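Terminal oxygenase component of carbazole (Janthinobacterium sp., PDB 7BUG) catalyses, as the terminal oxygenase of carbazole 1,9a-dioxygenase, the angular dioxygenation of carbazole at C-9a and C-1, using a Rieske [2Fe-2S] cluster and a mononuclear iron. Local coordinates at residues 2-6 with 376-380; 14-18 with 365-370; 296-300 with 326-330; 25-30 with 265-269. One frame throughout, in Å; residues are numbered along the deposited sequence.

Contact 1: 2-6 with 376-380; sequences ANVDE and IQTQA
Asn3 lays its side-chain amide against the backbone of Gln377 and Thr378, and joins the N-terminal residues to a segment near the C-terminus. With CG beside the backbone N (chi1 -65°), the amide reaches across so that ND2 faces Gln377 and OD1 faces Thr378. ND2 of Asn3 donates a nearly straight hydrogen bond to the carbonyl O of Gln377 (3.0 Å, 162° at the hydrogen). That oxygen lies close to the amide plane, while the donor is tilted 18° from the plane of the carbonyl. This is the close-packed part: ND2 of Asn3 also rests 3.6 Å from CG2 of Ile376, and OD1 of Asn3 lies 3.6 Å from CA of Thr378. The solvent side is looser. There Ala2, exposed, adds a methyl contact, its CB 3.7 Å from CG2 of Thr378, and a water does the bridging. The water donates to OD1 of Asn3 (2.6 Å) and, at longer range, to O of Ala2 (3.3 Å), and it accepts from N of Gln379 (2.9 Å). With ND2 held by a carbonyl and OD1 by the water, the rotation of the amide is probably fixed. Thr378 is the N-cap of the last helix and accepts a weak capping bond from Ala380 N. Around the contact, Asp20 of helix 16-20 takes the backbone N-H groups of Ala2 and Asn3, and Ile376 packs on Pro17 of that helix. Gln377 turns its amide away to Arg26, Leu49 and Glu51, beside the connection of strands 44-48 and 51-58, and the loop before helix 6-9 is fastened to the start of helix 379-382.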
# COMPACT_ATOMS: atom_id res chain seq x y z
N ALA A 2 23.77 5.75 -2.44
CA ALA A 2 23.13 4.68 -3.29
C ALA A 2 21.65 4.44 -2.93
O ALA A 2 20.89 3.98 -3.80
CB ALA A 2 23.95 3.40 -3.18
N ASN A 3 21.20 4.72 -1.71
CA ASN A 3 19.84 4.33 -1.25
C ASN A 3 18.97 5.56 -0.93
O ASN A 3 17.76 5.39 -0.84
CB ASN A 3 19.88 3.45 -0.01
CG ASN A 3 20.53 2.10 -0.27
OD1 ASN A 3 20.20 1.45 -1.27
ND2 ASN A 3 21.42 1.65 0.60
N VAL A 4 19.58 6.69 -0.66
CA VAL A 4 18.93 7.91 -0.11
C VAL A 4 19.19 9.07 -1.06
O VAL A 4 20.27 9.13 -1.61
CB VAL A 4 19.49 8.19 1.29
CG1 VAL A 4 19.10 9.55 1.84
CG2 VAL A 4 19.06 7.11 2.26
N ASP A 5 18.21 9.96 -1.19
CA ASP A 5 18.35 11.21 -1.98
C ASP A 5 19.70 11.84 -1.68
O ASP A 5 20.00 12.11 -0.51
CB ASP A 5 17.20 12.15 -1.66
CG ASP A 5 17.00 13.17 -2.76
OD1 ASP A 5 17.87 14.06 -2.91
OD2 ASP A 5 16.04 13.00 -3.53
N GLU A 6 20.50 12.12 -2.71
CA GLU A 6 21.80 12.84 -2.56
C GLU A 6 21.58 14.15 -1.80
O GLU A 6 22.50 14.57 -1.04
CB GLU A 6 22.46 13.10 -3.91
CG GLU A 6 23.17 11.89 -4.51
CD GLU A 6 24.22 11.19 -3.66
OE1 GLU A 6 24.95 11.87 -2.89
OE2 GLU A 6 24.31 9.93 -3.74
N ILE A 376 27.97 -0.99 1.92
CA ILE A 376 26.54 -0.55 2.00
C ILE A 376 25.71 -1.45 1.09
O ILE A 376 25.87 -1.43 -0.16
CB ILE A 376 26.39 0.95 1.69
CG1 ILE A 376 27.05 1.74 2.82
CG2 ILE A 376 24.93 1.32 1.49
CD1 ILE A 376 27.25 3.19 2.52
N GLN A 377 24.79 -2.19 1.69
CA GLN A 377 23.87 -3.03 0.90
C GLN A 377 22.94 -2.14 0.11
O GLN A 377 22.38 -1.15 0.68
CB GLN A 377 23.09 -3.95 1.84
CG GLN A 377 22.06 -4.79 1.12
CD GLN A 377 22.64 -6.06 0.53
OE1 GLN A 377 23.86 -6.15 0.33
NE2 GLN A 377 21.81 -7.06 0.27
N THR A 378 22.73 -2.48 -1.15
CA THR A 378 21.85 -1.68 -2.03
C THR A 378 20.85 -2.58 -2.76
O THR A 378 20.95 -3.79 -2.68
CB THR A 378 22.67 -0.92 -3.09
OG1 THR A 378 23.08 -1.88 -4.07
CG2 THR A 378 23.87 -0.20 -2.51
N GLN A 379 19.85 -1.94 -3.33
CA GLN A 379 18.78 -2.65 -4.06
C GLN A 379 19.45 -3.38 -5.22
O GLN A 379 18.94 -4.45 -5.63
CB GLN A 379 17.65 -1.69 -4.46
CG GLN A 379 16.44 -1.72 -3.53
CD GLN A 379 15.85 -3.09 -3.26
OE1 GLN A 379 15.64 -3.93 -4.15
NE2 GLN A 379 15.56 -3.31 -2.00
N ALA A 380 20.59 -2.91 -5.73
CA ALA A 380 21.34 -3.61 -6.78
C ALA A 380 21.81 -4.98 -6.26
O ALA A 380 21.78 -5.92 -7.02
CB ALA A 380 22.51 -2.77 -7.29
O HOH W 1 19.72 0.94 -3.78

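Contact 2: 14-18 with 365-370; sequences GWAPY and WRKLAS
Ser370 and Tyr18 supply hydrogen bonds that join helix 16-20 to helix 360-372. The backbone N of Tyr18 donates to OG of Ser370 (3.2 Å), and this OG passes its own hydrogen to O of Arg366, 2.8 Å away. That carbonyl also receives the N-H of Ser370, from the opposite face of its plane. At the far end of the tyrosine, NE1 of Trp365 donates to OH of Tyr18 (3.0 Å, 158°), with the oxygen nearly in the plane of the indole. The hydroxyl is also hydrogen-bonded to Glu176, which forms a salt bridge with Arg366 as well; NH1 of Arg366 is paired with Glu353. The extended Arg366 chain lies between two rings: CD sits 3.8 Å from the centroid of the five-membered ring of Trp15, squarely over its face, and CG is 3.5 Å from CE2 of Tyr18. A phenylalanine in place of Tyr18 would probably leave the buried indole N-H of Trp365 without this acceptor and Glu176 without one of its mates. Arg366 also touches Arg72, a cluster-binding residue, of the second subunit. The arrangement is a single knob-into-hole contact between two helices, Tyr18 seated among Trp365, Arg366, Ala369 and Ser370.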
# COMPACT_ATOMS: atom_id res chain seq x y z
N GLY A 14 28.39 14.51 8.72
CA GLY A 14 29.02 13.83 9.87
C GLY A 14 29.01 12.30 9.75
O GLY A 14 29.85 11.64 10.44
N TRP A 15 28.08 11.73 8.96
CA TRP A 15 27.75 10.28 9.02
C TRP A 15 26.87 9.87 7.83
O TRP A 15 25.88 9.09 7.99
CB TRP A 15 27.15 9.95 10.39
CG TRP A 15 26.05 10.87 10.81
CD1 TRP A 15 24.74 10.83 10.42
CD2 TRP A 15 26.12 11.88 11.82
NE1 TRP A 15 24.01 11.79 11.06
CE2 TRP A 15 24.83 12.46 11.93
CE3 TRP A 15 27.13 12.36 12.65
CZ2 TRP A 15 24.53 13.49 12.81
CZ3 TRP A 15 26.84 13.41 13.49
CH2 TRP A 15 25.56 13.94 13.59
N ALA A 16 27.20 10.32 6.63
CA ALA A 16 26.37 10.12 5.44
C ALA A 16 26.30 8.64 5.06
O ALA A 16 25.22 8.18 4.68
CB ALA A 16 26.87 10.93 4.27
N PRO A 17 27.38 7.83 5.17
CA PRO A 17 27.28 6.41 4.79
C PRO A 17 26.28 5.67 5.68
O PRO A 17 25.53 4.85 5.19
CB PRO A 17 28.70 5.87 4.97
CG PRO A 17 29.57 7.13 4.75
CD PRO A 17 28.78 8.22 5.45
N TYR A 18 26.26 6.02 6.94
CA TYR A 18 25.28 5.42 7.92
C TYR A 18 23.86 5.75 7.49
O TYR A 18 22.99 4.87 7.55
CB TYR A 18 25.57 5.94 9.30
CG TYR A 18 24.60 5.46 10.35
CD1 TYR A 18 24.66 4.18 10.84
CD2 TYR A 18 23.62 6.29 10.81
CE1 TYR A 18 23.77 3.77 11.84
CE2 TYR A 18 22.74 5.91 11.81
CZ TYR A 18 22.83 4.66 12.35
OH TYR A 18 22.07 4.26 13.41
N TRP A 365 28.54 6.37 17.51
CA TRP A 365 28.17 5.14 16.78
C TRP A 365 27.98 5.44 15.30
O TRP A 365 28.45 4.65 14.45
CB TRP A 365 26.92 4.48 17.41
CG TRP A 365 26.09 3.73 16.41
CD1 TRP A 365 24.88 4.11 15.93
CD2 TRP A 365 26.38 2.48 15.76
NE1 TRP A 365 24.42 3.25 15.01
CE2 TRP A 365 25.31 2.23 14.89
CE3 TRP A 365 27.44 1.56 15.83
CZ2 TRP A 365 25.21 1.08 14.12
CZ3 TRP A 365 27.34 0.42 15.07
CH2 TRP A 365 26.26 0.20 14.23
N ARG A 366 27.27 6.51 14.95
CA ARG A 366 26.93 6.82 13.55
C ARG A 366 28.24 7.04 12.77
O ARG A 366 28.36 6.60 11.61
CB ARG A 366 26.00 8.01 13.42
CG ARG A 366 24.64 7.82 14.07
CD ARG A 366 23.85 9.10 13.79
NE ARG A 366 22.47 8.98 14.27
CZ ARG A 366 21.66 10.03 14.38
NH1 ARG A 366 22.08 11.23 13.99
NH2 ARG A 366 20.42 9.82 14.78
N LYS A 367 29.19 7.70 13.43
CA LYS A 367 30.52 7.95 12.80
C LYS A 367 31.31 6.66 12.70
O LYS A 367 31.92 6.42 11.65
CB LYS A 367 31.23 8.99 13.66
CG LYS A 367 30.61 10.37 13.59
CD LYS A 367 31.55 11.47 14.10
CE LYS A 367 31.16 12.06 15.43
NZ LYS A 367 30.53 13.39 15.25
N LEU A 368 31.34 5.88 13.76
CA LEU A 368 32.07 4.58 13.74
C LEU A 368 31.50 3.73 12.61
O LEU A 368 32.25 3.14 11.79
CB LEU A 368 31.90 3.88 15.08
CG LEU A 368 32.54 2.51 15.03
CD1 LEU A 368 33.86 2.51 15.75
CD2 LEU A 368 31.63 1.43 15.52
N ALA A 369 30.17 3.65 12.50
CA ALA A 369 29.53 2.78 11.50
C ALA A 369 29.87 3.32 10.12
O ALA A 369 30.06 2.52 9.19
CB ALA A 369 28.02 2.77 11.71
N SER A 370 29.85 4.65 9.95
CA SER A 370 30.12 5.28 8.64
C SER A 370 31.55 4.95 8.20
O SER A 370 31.72 4.69 6.99
CB SER A 370 29.92 6.75 8.71
OG SER A 370 28.56 7.13 8.89

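Contact 3: 296-300 with 326-330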
# COMPACT_ATOMS: atom_id res chain seq x y z
N TYR A 296 15.08 -8.69 16.14
CA TYR A 296 15.56 -8.27 17.47
C TYR A 296 16.04 -9.55 18.14
O TYR A 296 15.22 -10.39 18.66
CB TYR A 296 14.46 -7.52 18.21
CG TYR A 296 14.84 -7.12 19.61
CD1 TYR A 296 16.10 -6.67 19.94
CD2 TYR A 296 13.88 -7.08 20.62
CE1 TYR A 296 16.43 -6.26 21.22
CE2 TYR A 296 14.18 -6.62 21.88
CZ TYR A 296 15.46 -6.24 22.22
OH TYR A 296 15.83 -5.85 23.50
N PHE A 297 17.33 -9.79 18.01
CA PHE A 297 17.94 -11.08 18.36
C PHE A 297 18.62 -10.89 19.71
O PHE A 297 19.69 -10.27 19.82
CB PHE A 297 18.89 -11.53 17.24
CG PHE A 297 19.41 -12.95 17.41
CD1 PHE A 297 20.50 -13.25 18.19
CD2 PHE A 297 18.84 -13.96 16.68
CE1 PHE A 297 20.95 -14.56 18.28
CE2 PHE A 297 19.27 -15.28 16.77
CZ PHE A 297 20.35 -15.56 17.57
N GLN A 298 17.91 -11.31 20.77
CA GLN A 298 18.28 -10.95 22.15
C GLN A 298 18.97 -12.18 22.78
O GLN A 298 18.43 -13.32 22.59
CB GLN A 298 17.02 -10.72 22.99
CG GLN A 298 16.28 -9.43 22.75
CD GLN A 298 14.97 -9.49 23.53
OE1 GLN A 298 14.17 -10.40 23.35
NE2 GLN A 298 14.82 -8.56 24.46
N THR A 299 20.10 -11.99 23.45
CA THR A 299 20.79 -13.07 24.18
C THR A 299 21.22 -12.58 25.56
O THR A 299 21.47 -11.40 25.73
CB THR A 299 22.02 -13.63 23.45
OG1 THR A 299 23.07 -12.67 23.50
CG2 THR A 299 21.74 -14.01 22.01
N LEU A 300 21.19 -13.50 26.53
CA LEU A 300 21.80 -13.29 27.85
C LEU A 300 22.89 -14.34 28.00
O LEU A 300 22.66 -15.52 27.66
CB LEU A 300 20.77 -13.45 28.97
CG LEU A 300 19.60 -12.47 28.93
CD1 LEU A 300 18.64 -12.77 30.10
CD2 LEU A 300 20.09 -11.05 29.02
N LEU A 326 13.91 -9.92 29.17
CA LEU A 326 13.85 -9.95 27.69
C LEU A 326 12.47 -9.51 27.22
O LEU A 326 12.38 -8.78 26.24
CB LEU A 326 14.22 -11.31 27.11
CG LEU A 326 15.67 -11.74 27.37
CD1 LEU A 326 16.02 -12.92 26.46
CD2 LEU A 326 16.64 -10.59 27.18
N GLU A 327 11.42 -9.87 27.96
CA GLU A 327 10.06 -9.43 27.59
C GLU A 327 9.68 -8.22 28.43
O GLU A 327 9.48 -7.14 27.87
CB GLU A 327 9.10 -10.61 27.71
CG GLU A 327 9.33 -11.63 26.64
CD GLU A 327 8.73 -13.01 26.85
OE1 GLU A 327 8.05 -13.21 27.87
OE2 GLU A 327 8.94 -13.88 26.01
N GLY A 328 9.65 -8.35 29.76
CA GLY A 328 9.08 -7.34 30.68
C GLY A 328 9.88 -6.05 30.80
O GLY A 328 9.36 -5.04 31.33
N PHE A 329 11.15 -6.03 30.38
CA PHE A 329 11.91 -4.76 30.32
C PHE A 329 11.99 -4.29 28.86
O PHE A 329 11.67 -3.11 28.55
CB PHE A 329 13.28 -4.98 30.94
CG PHE A 329 14.14 -3.77 31.07
CD1 PHE A 329 14.06 -2.95 32.19
CD2 PHE A 329 15.05 -3.44 30.08
CE1 PHE A 329 14.92 -1.88 32.34
CE2 PHE A 329 15.85 -2.33 30.20
CZ PHE A 329 15.79 -1.54 31.33
N ASN A 330 12.38 -5.19 27.96
CA ASN A 330 12.66 -4.73 26.55
C ASN A 330 11.41 -4.54 25.70
O ASN A 330 11.52 -3.92 24.64
CB ASN A 330 13.66 -5.63 25.81
CG ASN A 330 15.05 -5.51 26.38
OD1 ASN A 330 15.62 -6.53 26.75
ND2 ASN A 330 15.62 -4.31 26.47
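Gln298 swings CG to the side of its backbone N (chi1 -75°) and then runs out extended (chi2 172°), which carries its amide from the strand to the last turn of helix 307-327. Asn330 turns its CG the same way and faces the tyrosine and glutamine of the strand. NE2 of Gln298 donates to O of Leu326 (3.0 Å) almost without bend, at 176°, in the carbonyl plane and on a lone pair. NE2 of Gln298 also lies 3.2 Å from OD1 of Asn330. OH of Tyr296 comes to 3.0 Å from CG of Asn330, ring and amide planes nearly perpendicular; the hydroxyl itself is bonded to Glu284. Next to the polar group, Leu300 and Leu326 meet tip to tip, CG of Leu300 being 3.9 Å from CD2 of Leu326. Asn330 stands in the second shell of the mononuclear iron: its ND2 is hydrogen-bonded to Asp333, an iron ligand, while its OD1 accepts from Gln282. The contact thus sets the last turn of helix 307-327 and the turn into helix 331-344 against strand 293-303, which runs between strands 158-167 and 281-288 in the antiparallel sheet of the Bet v 1-like catalytic domain.

Contact 4: 25-30 with 265-269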
# COMPACT_ATOMS: atom_id res chain seq x y z
N PHE A 25 24.63 -3.19 6.44
CA PHE A 25 26.02 -3.27 5.94
C PHE A 25 26.26 -4.67 5.41
O PHE A 25 26.16 -5.68 6.15
CB PHE A 25 26.99 -2.90 7.06
CG PHE A 25 26.80 -1.48 7.52
CD1 PHE A 25 26.89 -0.40 6.63
CD2 PHE A 25 26.65 -1.22 8.87
CE1 PHE A 25 26.80 0.91 7.11
CE2 PHE A 25 26.59 0.09 9.32
CZ PHE A 25 26.61 1.15 8.44
N ARG A 26 26.69 -4.74 4.15
CA ARG A 26 27.11 -5.98 3.52
C ARG A 26 28.50 -6.36 4.05
O ARG A 26 29.19 -5.49 4.57
CB ARG A 26 27.06 -5.85 2.00
CG ARG A 26 27.21 -7.16 1.25
CD ARG A 26 27.07 -6.91 -0.26
NE ARG A 26 27.10 -8.18 -0.93
CZ ARG A 26 26.06 -9.02 -0.99
NH1 ARG A 26 24.85 -8.63 -0.61
NH2 ARG A 26 26.22 -10.20 -1.58
N ASN A 27 28.85 -7.64 3.93
CA ASN A 27 30.18 -8.19 4.28
C ASN A 27 30.36 -8.20 5.80
O ASN A 27 31.48 -7.96 6.29
CB ASN A 27 31.27 -7.42 3.51
CG ASN A 27 31.02 -7.48 2.03
OD1 ASN A 27 30.85 -8.56 1.50
ND2 ASN A 27 30.96 -6.35 1.34
N HIS A 28 29.31 -8.53 6.57
CA HIS A 28 29.38 -8.84 8.00
C HIS A 28 28.56 -10.11 8.27
O HIS A 28 27.71 -10.46 7.47
CB HIS A 28 28.86 -7.70 8.89
CG HIS A 28 29.59 -6.41 8.81
ND1 HIS A 28 30.55 -6.07 9.72
CD2 HIS A 28 29.50 -5.39 7.95
CE1 HIS A 28 31.01 -4.86 9.38
NE2 HIS A 28 30.39 -4.41 8.32
N TRP A 29 28.87 -10.72 9.39
CA TRP A 29 28.12 -11.81 10.00
C TRP A 29 26.89 -11.24 10.71
O TRP A 29 27.05 -10.26 11.43
CB TRP A 29 28.98 -12.56 10.99
CG TRP A 29 30.11 -13.34 10.41
CD1 TRP A 29 31.43 -12.97 10.37
CD2 TRP A 29 30.04 -14.67 9.86
NE1 TRP A 29 32.17 -13.96 9.81
CE2 TRP A 29 31.37 -15.02 9.53
CE3 TRP A 29 29.02 -15.59 9.63
CZ2 TRP A 29 31.67 -16.24 8.94
CZ3 TRP A 29 29.33 -16.81 9.11
CH2 TRP A 29 30.64 -17.13 8.76
N TYR A 30 25.77 -11.94 10.55
CA TYR A 30 24.53 -11.63 11.29
C TYR A 30 23.88 -12.89 11.84
O TYR A 30 23.73 -13.86 11.11
CB TYR A 30 23.51 -10.98 10.35
CG TYR A 30 23.93 -9.62 9.87
CD1 TYR A 30 23.70 -8.50 10.63
CD2 TYR A 30 24.58 -9.46 8.68
CE1 TYR A 30 24.06 -7.23 10.18
CE2 TYR A 30 25.00 -8.22 8.24
CZ TYR A 30 24.72 -7.09 8.98
OH TYR A 30 25.15 -5.89 8.50
N TRP A 265 28.59 -2.39 18.79
CA TRP A 265 29.62 -2.95 17.86
C TRP A 265 29.02 -3.07 16.47
O TRP A 265 27.86 -3.52 16.37
CB TRP A 265 30.06 -4.32 18.39
CG TRP A 265 30.58 -4.22 19.79
CD1 TRP A 265 29.86 -4.26 20.94
CD2 TRP A 265 31.94 -3.94 20.18
NE1 TRP A 265 30.67 -4.06 22.04
CE2 TRP A 265 31.96 -3.86 21.59
CE3 TRP A 265 33.14 -3.75 19.46
CZ2 TRP A 265 33.13 -3.60 22.31
CZ3 TRP A 265 34.28 -3.47 20.18
CH2 TRP A 265 34.27 -3.41 21.57
N LEU A 266 29.82 -2.80 15.44
CA LEU A 266 29.46 -3.27 14.09
C LEU A 266 29.32 -4.79 14.11
O LEU A 266 30.13 -5.49 14.72
CB LEU A 266 30.47 -2.80 13.04
CG LEU A 266 30.32 -1.35 12.60
CD1 LEU A 266 31.60 -0.92 11.88
CD2 LEU A 266 29.13 -1.16 11.67
N PRO A 267 28.36 -5.36 13.35
CA PRO A 267 27.47 -4.58 12.47
C PRO A 267 26.20 -3.95 13.08
O PRO A 267 25.44 -3.28 12.38
CB PRO A 267 27.00 -5.65 11.45
CG PRO A 267 26.95 -6.92 12.31
CD PRO A 267 28.16 -6.80 13.21
N GLY A 268 25.98 -4.17 14.36
CA GLY A 268 24.82 -3.60 15.06
C GLY A 268 24.41 -4.51 16.20
O GLY A 268 23.32 -5.16 16.18
N VAL A 269 25.27 -4.58 17.22
CA VAL A 269 25.06 -5.48 18.36
C VAL A 269 25.51 -4.73 19.61
O VAL A 269 26.63 -4.18 19.67
CB VAL A 269 25.73 -6.86 18.23
CG1 VAL A 269 27.17 -6.78 17.84
CG2 VAL A 269 25.61 -7.64 19.51
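Pro267, preceded by a cis peptide bond, pushes its ring in among His28, Trp29 and Tyr30. Its CB lies over the imidazole face of His28, 4.2 Å from the ring centroid and 28° off the normal, a CH-pi contact. The same CB is 3.5 Å from OH of Tyr30, and CG of Pro267 lies 3.5 Å from the carbonyl O of Trp29. No hydrogen bond crosses between the segments; the contact is CH-pi and apolar packing. The proline belongs to the connection between strands 261-265 and 269-273, where Gly268 and Val269 lie opposite the single residue Trp265, a classic beta bulge. A CB on Gly268 would collide with the carbonyl O of Pro267. This connection of the catalytic domain is pressed onto the edge strand 28-32 of the Rieske domain. CD2 of Leu266 touches CE2 of Phe25 at 3.7 Å. CG of Tyr30, beside its backbone N (chi1 -67°), turns the ring back along the segment, where OH donates to O of Phe25 (2.6 Å) in the carbonyl plane, on a lone pair. A phenylalanine in place of Tyr30 would probably leave that carbonyl without this donor and the turn from Phe25 to Tyr30 less firmly closed.

Overall arrangement
Contact 1 closes almost the whole chain, contact 2 is nested within it, and contacts 4 and 3 follow in series inside contact 2. Contacts 1, 2 and 4 form one group, with centres 14 to 17 Å apart, and all three touch one another; between contacts 2 and 4, Ala369 and Trp365 meet Phe25, Leu266 and Pro267. Here the N-terminal segment with helix 16-20, the last helices, the Rieske edge strand and a turn of the catalytic sheet are tied together. Contact 3 lies apart, its centre 19 Å from that of contact 4 and 30 Å from that of contact 1, beside the mononuclear iron. Contacts 3 and 4 lie on the same antiparallel sheet of the catalytic domain.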